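Local coordinates for protein histone-lysine N-methyltransferase, H3 lysine-9 specific SUVH6 (Arabidopsis thaliana, PDB 6A5N) that methylates histone H3 on a lysine of its tail and binds methylated DNA through its SRA domain, at residues L42-E47 with F78-E83; V112-Y117 with K177-H182; P170-R175 with D193-V198. The protein carries 1 engineered substitution. All blocks are in the same frame, centred on the assembly; numbering follows the deposited sequence.

Contact 1: L42-E47 with F78-E83; sequences LRIDFE and FQYRME. With nucleotides of chain B; nucleotides of chain C.
Tyr80 turns one face of its ring to Asp45, whose CB lies 3.7 Å from the ring centroid and 23° off the normal, a CH-pi contact. With CG of Asp45 set between its backbone N and carbonyl carbon (chi1 52°), the carboxylate continues across the same ring, tilted 30° from its plane, and OD2 meets Arg43 NH2 at 2.6 Å in a salt bridge whose hydrogen bond is weak. The Arg43 guanidinium lies between Phe46 CE2 on one face and C4' of DG10 of chain B on the other. At the far end of Tyr80, OH packs against Ile44 CD1 at 3.5 Å. Arg81 turns to the DNA: its backbone N donates a nearly straight bond of 2.8 Å to OP1 of DG10 of chain B, while NH1 reaches OP1 of DA9 of the same strand at 3.2 Å. Its NH2 and NH1 also bond to the carbonyls of Pro92 and Gln94. Met82 brings CB beside Asp45 CB (4.3 Å) and SD to the edge of the Phe46 ring, 5.5 Å from its centroid, a Met-aromatic contact; the ring face opposite Arg43 lies over C5' of DA9 of chain C. Glu83 OE2 accepts from the backbone N atoms of both Gln79 and Tyr80, just before helix 81-87. A phosphate bound by a backbone N near a helix N-terminus, with aromatic and arginine side chains on the sugars, typifies a protein–DNA backbone interface.

Contact 2: V112-Y117 with K177-H182; sequences VASGGY and KHKSTH. With nucleotides of chain B.
Ser114 and Lys179 are joined less by each other than by a phosphate: no hydrogen bond links the two segments, yet both side chains converge on DA9 of chain B. In this loop of the SRA domain, which follows strand 105-113, the methylated cytosine 5CM8 of chain B is held, as in the base pockets of related SRA domains. Ser114 OG, beside its backbone N at chi1 -75°, gives a hydrogen bond to OP1 of DA9, and Lys179 NZ gives one to OP2; both are modelled too short for their exact lengths to be trusted. NZ lies 3.9 Å from Ser114 CB. The His178 ring comes obliquely to the loop, with ND1 3.5 Å from Ser114 O. The Tyr117 ring meets the base obliquely, its CD1 3.3 Å from C5 of 5CM8, and its OH donates to OP2 of that nucleotide at 2.8 Å. Without the ring and hydroxyl, as with an alanine here, OP2 would probably lose this donor and a gap would open beside C4 and C5. Gly116 has no side chain to collide with the sugar O4' of 5CM8. Two backbone donors grip O2 of the cytosine, Ser114 N at 2.7 Å and Gly116 N at 3.2 Å.

Contact 3: P170-R175 with D193-V198; sequences PVRVIR and DGLYLV
Val173 O takes bonds from two successive residues where the pairing of strands 171-176 and 190-206 is widened by one residue: Asp193 N at 2.7 Å, nearly along the C=O axis, and Gly194 N at 3.1 Å, in the carbonyl plane on a lone pair. Val173 N returns a bond of 2.8 Å to Gly194 O. Further along, Val171 and Tyr196 form a hydrogen-bonded antiparallel pair through two bonds, and between these the non-hydrogen-bonded pair Arg172 and Leu195 runs side by side, CG of the arginine 3.6 Å from CD2 of the leucine. On the sheet face that bears Val171, Val173 and Tyr196, Val173 CG2 lies over the Tyr196 ring, 3.4 Å from CD2; with CG1 anti to the backbone N (chi1 166°), CG2 is the branch left to cover it. Val171 CG2 packs on Val198 CG2 at 3.8 Å. At the opposite end Arg175 lays its aliphatic part against Asp193, CD 3.1 Å from OD2, while NE remains 4.5 Å from that oxygen, beyond salt-bridge range. Gly194 takes a positive phi at which a CB would probably crowd the carbonyl O of Asp193. In the next shell, strand 105-113 pairs with Arg172 and Ile174, and the Arg172 guanidinium is taken up by the carbonyls of Ile65, Gly67 and Ile89. Leu217 meets Tyr196 and Val198, and helix 156-167 also packs on Val198. Asp193 and Gly194, both facing Val173, form a classic beta bulge in the mixed, curled sheet of the PUA-like SRA domain.

All three contacts lie in or against the SRA domain, and two of them share the strand of chain B. Contact 1 holds DA9 and DG10 of that strand and contact 2 holds 5CM8 and DA9; with centres 16 Å apart, they overlap at OP1 of DA9, which receives Arg81 from one and Ser114, in a doubtfully short bond, from the other. Arg81 NH1 also packs on Val112 CG1 at 4.0 Å. Contact 3 does not reach the nucleic acid, its nearest atom about 7 Å away, but it joins contact 2 directly, since Ala113 N and Ile174 O, 3.1 Å apart, probably form a hydrogen bond between neighbouring strands. The cytosine-binding loop of contact 2 thus springs from the sheet to which contact 3 belongs.

Contact 1: L42-E47 with F78-E83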
loop_
_atom_site.group_PDB
_atom_site.type_symbol
_atom_site.label_atom_id
_atom_site.label_comp_id
_atom_site.label_asym_id
_atom_site.label_seq_id
_atom_site.Cartn_x
_atom_site.Cartn_y
_atom_site.Cartn_z
ATOM N N LEU A 42 -13.353 17.387 -7.117
ATOM C CA LEU A 42 -12.857 16.246 -7.889
ATOM C C LEU A 42 -12.868 14.963 -7.065
ATOM O O LEU A 42 -12.242 14.903 -6.007
ATOM C CB LEU A 42 -11.446 16.533 -8.388
ATOM C CG LEU A 42 -10.585 15.392 -8.915
ATOM C CD1 LEU A 42 -11.081 14.910 -10.273
ATOM C CD2 LEU A 42 -9.127 15.853 -8.984
ATOM N N ARG A 43 -13.564 13.938 -7.555
ATOM C CA ARG A 43 -13.533 12.620 -6.915
ATOM C C ARG A 43 -12.780 11.594 -7.769
ATOM O O ARG A 43 -13.350 11.000 -8.693
ATOM C CB ARG A 43 -14.957 12.125 -6.635
ATOM C CG ARG A 43 -15.857 13.140 -5.934
ATOM C CD ARG A 43 -15.634 13.165 -4.426
ATOM N NE ARG A 43 -16.789 12.649 -3.696
ATOM C CZ ARG A 43 -16.915 11.383 -3.305
ATOM N NH1 ARG A 43 -17.999 10.982 -2.654
ATOM N NH2 ARG A 43 -15.957 10.505 -3.571
ATOM N N ILE A 44 -11.505 11.369 -7.451
ATOM C CA ILE A 44 -10.716 10.393 -8.192
ATOM C C ILE A 44 -11.283 8.981 -7.995
ATOM O O ILE A 44 -11.215 8.155 -8.908
ATOM C CB ILE A 44 -9.203 10.434 -7.809
ATOM C CG1 ILE A 44 -8.980 10.265 -6.309
ATOM C CG2 ILE A 44 -8.546 11.723 -8.298
ATOM C CD1 ILE A 44 -7.550 9.837 -5.936
ATOM N N ASP A 45 -11.872 8.714 -6.829
ATOM C CA ASP A 45 -12.466 7.393 -6.566
ATOM C C ASP A 45 -13.585 7.051 -7.552
ATOM O O ASP A 45 -13.637 5.925 -8.062
ATOM C CB ASP A 45 -12.995 7.279 -5.120
ATOM C CG ASP A 45 -13.924 8.430 -4.722
ATOM O OD1 ASP A 45 -13.822 9.536 -5.298
ATOM O OD2 ASP A 45 -14.764 8.226 -3.816
ATOM N N PHE A 46 -14.452 8.018 -7.846
ATOM C CA PHE A 46 -15.563 7.793 -8.758
ATOM C C PHE A 46 -15.076 7.543 -10.180
ATOM O O PHE A 46 -15.504 6.576 -10.819
ATOM C CB PHE A 46 -16.522 8.980 -8.720
ATOM C CG PHE A 46 -17.365 9.047 -7.471
ATOM C CD1 PHE A 46 -17.503 7.936 -6.644
ATOM C CD2 PHE A 46 -18.017 10.222 -7.123
ATOM C CE1 PHE A 46 -18.272 8.004 -5.494
ATOM C CE2 PHE A 46 -18.797 10.290 -5.978
ATOM C CZ PHE A 46 -18.915 9.183 -5.165
ATOM N N GLU A 47 -14.187 8.403 -10.679
ATOM C CA GLU A 47 -13.669 8.274 -12.043
ATOM C C GLU A 47 -12.843 7.003 -12.230
ATOM O O GLU A 47 -13.040 6.278 -13.211
ATOM C CB GLU A 47 -12.856 9.524 -12.407
ATOM C CG GLU A 47 -13.733 10.754 -12.573
ATOM C CD GLU A 47 -12.950 12.043 -12.692
ATOM O OE1 GLU A 47 -11.935 12.073 -13.435
ATOM O OE2 GLU A 47 -13.361 13.024 -12.034
ATOM N N PHE A 78 -8.492 -0.407 3.183
ATOM C CA PHE A 78 -8.981 0.352 2.044
ATOM C C PHE A 78 -8.898 1.851 2.361
ATOM O O PHE A 78 -8.725 2.234 3.525
ATOM C CB PHE A 78 -10.399 -0.093 1.699
ATOM C CG PHE A 78 -10.523 -1.578 1.498
ATOM C CD1 PHE A 78 -10.793 -2.422 2.572
ATOM C CD2 PHE A 78 -10.354 -2.134 0.232
ATOM C CE1 PHE A 78 -10.891 -3.779 2.386
ATOM C CE2 PHE A 78 -10.460 -3.502 0.042
ATOM C CZ PHE A 78 -10.720 -4.322 1.119
ATOM N N GLN A 79 -8.978 2.694 1.337
ATOM C CA GLN A 79 -8.902 4.128 1.557
ATOM C C GLN A 79 -10.258 4.684 1.205
ATOM O O GLN A 79 -10.729 5.650 1.805
ATOM C CB GLN A 79 -7.778 4.776 0.716
ATOM C CG GLN A 79 -6.365 4.314 1.107
ATOM C CD GLN A 79 -5.247 4.967 0.293
ATOM O OE1 GLN A 79 -5.428 6.036 -0.304
ATOM N NE2 GLN A 79 -4.076 4.332 0.289
ATOM N N TYR A 80 -10.894 4.026 0.246
ATOM C CA TYR A 80 -12.184 4.466 -0.254
ATOM C C TYR A 80 -13.288 3.426 -0.040
ATOM O O TYR A 80 -13.074 2.214 -0.220
ATOM C CB TYR A 80 -12.077 4.804 -1.750
ATOM C CG TYR A 80 -11.295 6.070 -2.033
ATOM C CD1 TYR A 80 -11.882 7.318 -1.874
ATOM C CD2 TYR A 80 -9.975 6.016 -2.467
ATOM C CE1 TYR A 80 -11.168 8.479 -2.131
ATOM C CE2 TYR A 80 -9.261 7.167 -2.721
ATOM C CZ TYR A 80 -9.865 8.396 -2.556
ATOM O OH TYR A 80 -9.160 9.547 -2.820
ATOM N N ARG A 81 -14.471 3.910 0.321
ATOM C CA ARG A 81 -15.659 3.083 0.359
ATOM C C ARG A 81 -15.898 2.422 -0.993
ATOM O O ARG A 81 -16.452 1.322 -1.082
ATOM C CB ARG A 81 -16.855 3.941 0.782
ATOM C CG ARG A 81 -16.936 4.181 2.289
ATOM C CD ARG A 81 -17.428 2.904 3.002
ATOM N NE ARG A 81 -18.672 2.486 2.376
ATOM C CZ ARG A 81 -19.865 2.928 2.759
ATOM N NH1 ARG A 81 -19.969 3.749 3.794
ATOM N NH2 ARG A 81 -20.959 2.538 2.133
ATOM N N MET A 82 -15.450 3.082 -2.050
ATOM C CA MET A 82 -15.659 2.602 -3.410
ATOM C C MET A 82 -14.934 1.279 -3.733
ATOM O O MET A 82 -15.402 0.470 -4.562
ATOM C CB MET A 82 -15.222 3.695 -4.375
ATOM C CG MET A 82 -16.006 3.709 -5.639
ATOM S SD MET A 82 -17.785 3.770 -5.289
ATOM C CE MET A 82 -18.391 3.286 -6.918
ATOM N N GLU A 83 -13.797 1.072 -3.072
ATOM C CA GLU A 83 -13.018 -0.151 -3.216
ATOM C C GLU A 83 -13.842 -1.360 -2.772
ATOM O O GLU A 83 -13.842 -2.407 -3.441
ATOM C CB GLU A 83 -11.731 -0.043 -2.396
ATOM C CG GLU A 83 -10.934 1.223 -2.664
ATOM C CD GLU A 83 -9.554 1.151 -2.068
ATOM O OE1 GLU A 83 -8.798 0.225 -2.435
ATOM O OE2 GLU A 83 -9.233 2.015 -1.224
ATOM P P DG B 10 -14.977 7.745 1.582
ATOM O OP1 DG B 10 -14.490 6.735 0.614
ATOM O OP2 DG B 10 -14.469 7.727 2.979
ATOM O "O5'" DG B 10 -14.619 9.217 1.060
ATOM C "C5'" DG B 10 -14.742 9.514 -0.305
ATOM C "C4'" DG B 10 -14.822 11.008 -0.512
ATOM O "O4'" DG B 10 -16.015 11.529 0.109
ATOM C "C3'" DG B 10 -13.660 11.804 0.090
ATOM O "O3'" DG B 10 -12.926 12.392 -0.973
ATOM C "C2'" DG B 10 -14.346 12.851 1.000
ATOM C "C1'" DG B 10 -15.757 12.872 0.431
ATOM N N9 DG B 10 -16.796 13.368 1.347
ATOM C C8 DG B 10 -16.971 13.041 2.667
ATOM N N7 DG B 10 -17.990 13.636 3.225
ATOM C C5 DG B 10 -18.530 14.405 2.204
ATOM C C6 DG B 10 -19.651 15.280 2.206
ATOM O O6 DG B 10 -20.422 15.542 3.142
ATOM N N1 DG B 10 -19.850 15.871 0.953
ATOM C C2 DG B 10 -19.055 15.643 -0.149
ATOM N N2 DG B 10 -19.387 16.290 -1.265
ATOM N N3 DG B 10 -18.006 14.830 -0.157
ATOM C C4 DG B 10 -17.804 14.248 1.044
ATOM P P DA C 9 -22.089 10.257 -9.358
ATOM O OP1 DA C 9 -21.004 10.615 -10.310
ATOM O OP2 DA C 9 -23.506 10.453 -9.727
ATOM O "O5'" DA C 9 -21.897 8.731 -8.944
ATOM C "C5'" DA C 9 -20.806 8.383 -8.094
ATOM C "C4'" DA C 9 -20.858 6.915 -7.734
ATOM O "O4'" DA C 9 -21.692 6.739 -6.565
ATOM C "C3'" DA C 9 -21.447 6.022 -8.817
ATOM O "O3'" DA C 9 -20.772 4.773 -8.840
ATOM C "C2'" DA C 9 -22.921 5.874 -8.431
ATOM C "C1'" DA C 9 -22.947 6.198 -6.926
ATOM N N9 DA C 9 -23.999 7.148 -6.536
ATOM C C8 DA C 9 -24.577 8.115 -7.319
ATOM N N7 DA C 9 -25.501 8.818 -6.707
ATOM C C5 DA C 9 -25.536 8.275 -5.428
ATOM C C6 DA C 9 -26.306 8.576 -4.286
ATOM N N6 DA C 9 -27.233 9.543 -4.250
ATOM N N1 DA C 9 -26.082 7.838 -3.176
ATOM C C2 DA C 9 -25.157 6.873 -3.209
ATOM N N3 DA C 9 -24.374 6.498 -4.217
ATOM C C4 DA C 9 -24.617 7.241 -5.308
ATOM P P DA B 9 -18.861 6.478 5.925
ATOM O OP1 DA B 9 -18.204 5.159 6.024
ATOM O OP2 DA B 9 -18.052 7.701 6.133
ATOM O "O5'" DA B 9 -19.540 6.563 4.480
ATOM C "C5'" DA B 9 -19.597 7.814 3.791
ATOM C "C4'" DA B 9 -18.786 7.758 2.509
ATOM O "O4'" DA B 9 -19.312 8.711 1.569
ATOM C "C3'" DA B 9 -17.348 8.177 2.671
ATOM O "O3'" DA B 9 -16.586 7.722 1.533
ATOM C "C2'" DA B 9 -17.475 9.698 2.716
ATOM C "C1'" DA B 9 -18.605 9.940 1.709
ATOM N N9 DA B 9 -19.568 10.943 2.121
ATOM C C8 DA B 9 -19.882 11.295 3.397
ATOM N N7 DA B 9 -20.813 12.210 3.483
ATOM C C5 DA B 9 -21.142 12.467 2.149
ATOM C C6 DA B 9 -22.070 13.345 1.545
ATOM N N6 DA B 9 -22.868 14.165 2.242
ATOM N N1 DA B 9 -22.139 13.345 0.201
ATOM C C2 DA B 9 -21.334 12.529 -0.491
ATOM N N3 DA B 9 -20.426 11.670 -0.034
ATOM C C4 DA B 9 -20.382 11.689 1.305
#

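Contact 2: V112-Y117 with K177-H182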
loop_
_atom_site.group_PDB
_atom_site.type_symbol
_atom_site.label_atom_id
_atom_site.label_comp_id
_atom_site.label_asym_id
_atom_site.label_seq_id
_atom_site.Cartn_x
_atom_site.Cartn_y
_atom_site.Cartn_z
ATOM N N VAL A 112 -20.760 -1.051 7.893
ATOM C CA VAL A 112 -19.640 -0.129 8.017
ATOM C C VAL A 112 -19.837 0.744 9.247
ATOM O O VAL A 112 -20.818 1.487 9.329
ATOM C CB VAL A 112 -19.501 0.747 6.753
ATOM C CG1 VAL A 112 -18.557 1.927 7.009
ATOM C CG2 VAL A 112 -18.995 -0.090 5.602
ATOM N N ALA A 113 -18.926 0.633 10.213
ATOM C CA ALA A 113 -18.945 1.501 11.398
ATOM C C ALA A 113 -17.828 2.549 11.311
ATOM O O ALA A 113 -16.690 2.296 11.733
ATOM C CB ALA A 113 -18.815 0.678 12.685
ATOM N N SER A 114 -18.188 3.727 10.797
ATOM C CA SER A 114 -17.254 4.815 10.513
ATOM C C SER A 114 -17.211 5.911 11.563
ATOM O O SER A 114 -16.457 6.868 11.417
ATOM C CB SER A 114 -17.620 5.464 9.178
ATOM O OG SER A 114 -17.243 4.677 8.074
ATOM N N GLY A 115 -18.040 5.802 12.592
ATOM C CA GLY A 115 -18.115 6.852 13.593
ATOM C C GLY A 115 -19.090 7.964 13.260
ATOM O O GLY A 115 -19.020 9.058 13.828
ATOM N N GLY A 116 -20.000 7.682 12.332
ATOM C CA GLY A 116 -21.048 8.624 11.979
ATOM C C GLY A 116 -22.110 8.718 13.059
ATOM O O GLY A 116 -22.505 9.824 13.454
ATOM N N TYR A 117 -22.585 7.560 13.521
ATOM C CA TYR A 117 -23.481 7.497 14.676
ATOM C C TYR A 117 -22.625 7.187 15.899
ATOM O O TYR A 117 -21.402 7.098 15.774
ATOM C CB TYR A 117 -24.564 6.423 14.499
ATOM C CG TYR A 117 -25.497 6.596 13.311
ATOM C CD1 TYR A 117 -25.056 6.349 12.016
ATOM C CD2 TYR A 117 -26.825 6.970 13.489
ATOM C CE1 TYR A 117 -25.901 6.490 10.935
ATOM C CE2 TYR A 117 -27.680 7.110 12.410
ATOM C CZ TYR A 117 -27.207 6.870 11.139
ATOM O OH TYR A 117 -28.036 7.004 10.049
ATOM N N LYS A 177 -11.622 4.354 10.434
ATOM C CA LYS A 177 -10.998 5.114 11.523
ATOM C C LYS A 177 -11.758 6.438 11.630
ATOM O O LYS A 177 -12.422 6.798 10.676
ATOM C CB LYS A 177 -9.495 5.320 11.268
ATOM C CG LYS A 177 -9.092 6.059 9.993
ATOM C CD LYS A 177 -7.565 6.157 9.865
ATOM C CE LYS A 177 -6.966 6.950 11.022
ATOM N NZ LYS A 177 -5.473 7.030 10.995
ATOM N N HIS A 178 -11.760 7.152 12.761
ATOM C CA HIS A 178 -12.646 8.342 12.719
ATOM C C HIS A 178 -12.083 9.339 11.729
ATOM O O HIS A 178 -10.948 9.782 11.858
ATOM C CB HIS A 178 -12.900 9.114 14.032
ATOM C CG HIS A 178 -13.900 8.464 14.915
ATOM N ND1 HIS A 178 -14.765 7.476 14.463
ATOM C CD2 HIS A 178 -14.369 8.852 16.130
ATOM C CE1 HIS A 178 -15.584 7.150 15.444
ATOM N NE2 HIS A 178 -15.400 7.998 16.444
ATOM N N LYS A 179 -12.916 9.685 10.755
ATOM C CA LYS A 179 -12.485 10.565 9.711
ATOM C C LYS A 179 -12.559 12.006 10.195
ATOM O O LYS A 179 -13.655 12.546 10.350
ATOM C CB LYS A 179 -13.330 10.341 8.468
ATOM C CG LYS A 179 -12.660 9.471 7.421
ATOM C CD LYS A 179 -13.671 8.857 6.473
ATOM C CE LYS A 179 -14.615 7.919 7.211
ATOM N NZ LYS A 179 -16.022 8.385 7.242
ATOM N N SER A 180 -11.396 12.595 10.493
ATOM C CA SER A 180 -11.287 14.041 10.656
ATOM C C SER A 180 -10.866 14.633 9.311
ATOM O O SER A 180 -10.128 13.985 8.566
ATOM C CB SER A 180 -10.281 14.417 11.760
ATOM O OG SER A 180 -8.947 14.046 11.438
ATOM N N THR A 181 -11.342 15.838 8.980
ATOM C CA THR A 181 -10.952 16.499 7.722
ATOM C C THR A 181 -9.613 17.219 7.920
ATOM O O THR A 181 -9.040 17.780 6.976
ATOM C CB THR A 181 -12.027 17.494 7.216
ATOM O OG1 THR A 181 -13.332 16.982 7.509
ATOM C CG2 THR A 181 -11.907 17.708 5.701
ATOM N N HIS A 182 -9.136 17.193 9.167
ATOM C CA HIS A 182 -7.715 17.320 9.481
ATOM C C HIS A 182 -6.942 16.476 8.472
ATOM O O HIS A 182 -5.905 16.906 7.957
ATOM C CB HIS A 182 -7.451 16.876 10.933
ATOM C CG HIS A 182 -6.003 16.657 11.268
ATOM N ND1 HIS A 182 -5.494 15.410 11.567
ATOM C CD2 HIS A 182 -4.966 17.522 11.379
ATOM C CE1 HIS A 182 -4.205 15.516 11.834
ATOM N NE2 HIS A 182 -3.859 16.787 11.727
ATOM N N1 5CM B 8 -22.390 4.622 9.504
ATOM C C2 5CM B 8 -21.680 4.613 10.650
ATOM N N3 5CM B 8 -22.186 3.954 11.773
ATOM C C4 5CM B 8 -23.481 3.415 11.760
ATOM C C5 5CM B 8 -24.256 3.509 10.618
ATOM C C5A 5CM B 8 -25.534 2.989 10.573
ATOM C C6 5CM B 8 -23.718 4.139 9.508
ATOM O O2 5CM B 8 -20.539 5.048 10.668
ATOM N N4 5CM B 8 -24.030 2.804 12.806
ATOM C "C1'" 5CM B 8 -22.074 5.337 8.228
ATOM C "C2'" 5CM B 8 -22.314 5.117 6.817
ATOM C "C3'" 5CM B 8 -21.471 6.517 6.532
ATOM C "C4'" 5CM B 8 -22.317 7.533 7.321
ATOM O "O4'" 5CM B 8 -22.433 6.710 8.510
ATOM O "O3'" 5CM B 8 -20.089 6.504 6.978
ATOM C "C5'" 5CM B 8 -23.364 7.029 6.320
ATOM O "O5'" 5CM B 8 -24.634 7.122 6.978
ATOM P P 5CM B 8 -25.920 6.184 6.630
ATOM O OP1 5CM B 8 -25.586 4.743 6.674
ATOM O OP2 5CM B 8 -27.077 6.696 7.396
ATOM P P DA B 9 -18.861 6.478 5.925
ATOM O OP1 DA B 9 -18.204 5.159 6.024
ATOM O OP2 DA B 9 -18.052 7.701 6.133
ATOM O "O5'" DA B 9 -19.540 6.563 4.480
ATOM C "C5'" DA B 9 -19.597 7.814 3.791
ATOM C "C4'" DA B 9 -18.786 7.758 2.509
ATOM O "O4'" DA B 9 -19.312 8.711 1.569
ATOM C "C3'" DA B 9 -17.348 8.177 2.671
ATOM O "O3'" DA B 9 -16.586 7.722 1.533
ATOM C "C2'" DA B 9 -17.475 9.698 2.716
ATOM C "C1'" DA B 9 -18.605 9.940 1.709
ATOM N N9 DA B 9 -19.568 10.943 2.121
ATOM C C8 DA B 9 -19.882 11.295 3.397
ATOM N N7 DA B 9 -20.813 12.210 3.483
ATOM C C5 DA B 9 -21.142 12.467 2.149
ATOM C C6 DA B 9 -22.070 13.345 1.545
ATOM N N6 DA B 9 -22.868 14.165 2.242
ATOM N N1 DA B 9 -22.139 13.345 0.201
ATOM C C2 DA B 9 -21.334 12.529 -0.491
ATOM N N3 DA B 9 -20.426 11.670 -0.034
ATOM C C4 DA B 9 -20.382 11.689 1.305
#

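Contact 3: P170-R175 with D193-V198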
loop_
_atom_site.group_PDB
_atom_site.type_symbol
_atom_site.label_atom_id
_atom_site.label_comp_id
_atom_site.label_asym_id
_atom_site.label_seq_id
_atom_site.Cartn_x
_atom_site.Cartn_y
_atom_site.Cartn_z
ATOM N N PRO A 170 -24.126 -14.675 9.009
ATOM C CA PRO A 170 -23.030 -13.783 9.393
ATOM C C PRO A 170 -23.066 -12.458 8.636
ATOM O O PRO A 170 -23.716 -12.340 7.587
ATOM C CB PRO A 170 -21.786 -14.588 9.015
ATOM C CG PRO A 170 -22.212 -15.337 7.801
ATOM C CD PRO A 170 -23.668 -15.727 8.082
ATOM N N VAL A 171 -22.364 -11.472 9.189
ATOM C CA VAL A 171 -22.316 -10.117 8.655
ATOM C C VAL A 171 -20.857 -9.690 8.562
ATOM O O VAL A 171 -20.103 -9.870 9.524
ATOM C CB VAL A 171 -23.086 -9.128 9.545
ATOM C CG1 VAL A 171 -22.964 -7.711 8.998
ATOM C CG2 VAL A 171 -24.548 -9.546 9.665
ATOM N N ARG A 172 -20.453 -9.150 7.414
ATOM C CA ARG A 172 -19.107 -8.601 7.288
ATOM C C ARG A 172 -19.060 -7.249 8.006
ATOM O O ARG A 172 -19.948 -6.399 7.813
ATOM C CB ARG A 172 -18.699 -8.469 5.805
ATOM C CG ARG A 172 -18.325 -9.804 5.151
ATOM C CD ARG A 172 -17.886 -9.695 3.697
ATOM N NE ARG A 172 -18.847 -8.951 2.903
ATOM C CZ ARG A 172 -19.907 -9.479 2.300
ATOM N NH1 ARG A 172 -20.166 -10.777 2.395
ATOM N NH2 ARG A 172 -20.714 -8.704 1.595
ATOM N N VAL A 173 -18.057 -7.077 8.867
ATOM C CA VAL A 173 -17.807 -5.818 9.555
ATOM C C VAL A 173 -16.506 -5.175 9.065
ATOM O O VAL A 173 -15.405 -5.772 9.200
ATOM C CB VAL A 173 -17.736 -5.999 11.086
ATOM C CG1 VAL A 173 -17.147 -4.757 11.742
ATOM C CG2 VAL A 173 -19.108 -6.264 11.659
ATOM N N ILE A 174 -16.676 -3.989 8.464
ATOM C CA ILE A 174 -15.604 -3.040 8.156
ATOM C C ILE A 174 -15.672 -1.886 9.151
ATOM O O ILE A 174 -16.707 -1.219 9.237
ATOM C CB ILE A 174 -15.722 -2.431 6.718
ATOM C CG1 ILE A 174 -15.861 -3.503 5.638
ATOM C CG2 ILE A 174 -14.547 -1.488 6.409
ATOM C CD1 ILE A 174 -17.290 -3.718 5.206
ATOM N N ARG A 175 -14.600 -1.634 9.899
ATOM C CA ARG A 175 -14.539 -0.410 10.695
ATOM C C ARG A 175 -13.664 0.642 10.011
ATOM O O ARG A 175 -12.554 0.341 9.568
ATOM C CB ARG A 175 -14.024 -0.693 12.112
ATOM C CG ARG A 175 -12.618 -1.265 12.189
ATOM C CD ARG A 175 -12.101 -1.326 13.632
ATOM N NE ARG A 175 -11.986 0.007 14.212
ATOM C CZ ARG A 175 -10.944 0.812 14.022
ATOM N NH1 ARG A 175 -9.930 0.418 13.261
ATOM N NH2 ARG A 175 -10.918 2.014 14.580
ATOM N N ASP A 193 -12.731 -6.210 9.342
ATOM C CA ASP A 193 -12.514 -6.863 10.625
ATOM C C ASP A 193 -13.069 -8.273 10.595
ATOM O O ASP A 193 -12.600 -9.148 11.329
ATOM C CB ASP A 193 -13.152 -6.081 11.775
ATOM C CG ASP A 193 -12.205 -5.073 12.412
ATOM O OD1 ASP A 193 -10.984 -5.082 12.114
ATOM O OD2 ASP A 193 -12.690 -4.307 13.274
ATOM N N GLY A 194 -14.084 -8.502 9.772
ATOM C CA GLY A 194 -14.429 -9.893 9.509
ATOM C C GLY A 194 -15.877 -10.303 9.662
ATOM O O GLY A 194 -16.775 -9.590 9.217
ATOM N N LEU A 195 -16.113 -11.453 10.283
ATOM C CA LEU A 195 -17.465 -12.012 10.295
ATOM C C LEU A 195 -18.075 -12.030 11.691
ATOM O O LEU A 195 -17.450 -12.483 12.658
ATOM C CB LEU A 195 -17.445 -13.414 9.680
ATOM C CG LEU A 195 -17.152 -13.414 8.175
ATOM C CD1 LEU A 195 -17.082 -14.809 7.604
ATOM C CD2 LEU A 195 -18.179 -12.621 7.442
ATOM N N TYR A 196 -19.300 -11.514 11.780
ATOM C CA TYR A 196 -20.018 -11.368 13.045
ATOM C C TYR A 196 -21.421 -11.992 13.011
ATOM O O TYR A 196 -22.036 -12.080 11.956
ATOM C CB TYR A 196 -20.128 -9.881 13.404
ATOM C CG TYR A 196 -18.845 -9.246 13.893
ATOM C CD1 TYR A 196 -18.723 -8.826 15.207
ATOM C CD2 TYR A 196 -17.770 -9.041 13.037
ATOM C CE1 TYR A 196 -17.559 -8.238 15.665
ATOM C CE2 TYR A 196 -16.602 -8.446 13.485
ATOM C CZ TYR A 196 -16.503 -8.045 14.794
ATOM O OH TYR A 196 -15.347 -7.461 15.250
ATOM N N LEU A 197 -21.929 -12.418 14.163
ATOM C CA LEU A 197 -23.341 -12.797 14.270
ATOM C C LEU A 197 -24.108 -11.731 15.039
ATOM O O LEU A 197 -23.612 -11.202 16.032
ATOM C CB LEU A 197 -23.513 -14.166 14.952
ATOM C CG LEU A 197 -23.043 -15.369 14.145
ATOM C CD1 LEU A 197 -23.283 -16.671 14.883
ATOM C CD2 LEU A 197 -23.709 -15.397 12.790
ATOM N N VAL A 198 -25.300 -11.398 14.557
ATOM C CA VAL A 198 -26.176 -10.457 15.256
ATOM C C VAL A 198 -26.949 -11.232 16.328
ATOM O O VAL A 198 -27.605 -12.228 16.028
ATOM C CB VAL A 198 -27.137 -9.757 14.285
ATOM C CG1 VAL A 198 -27.675 -8.488 14.896
ATOM C CG2 VAL A 198 -26.416 -9.427 13.014
#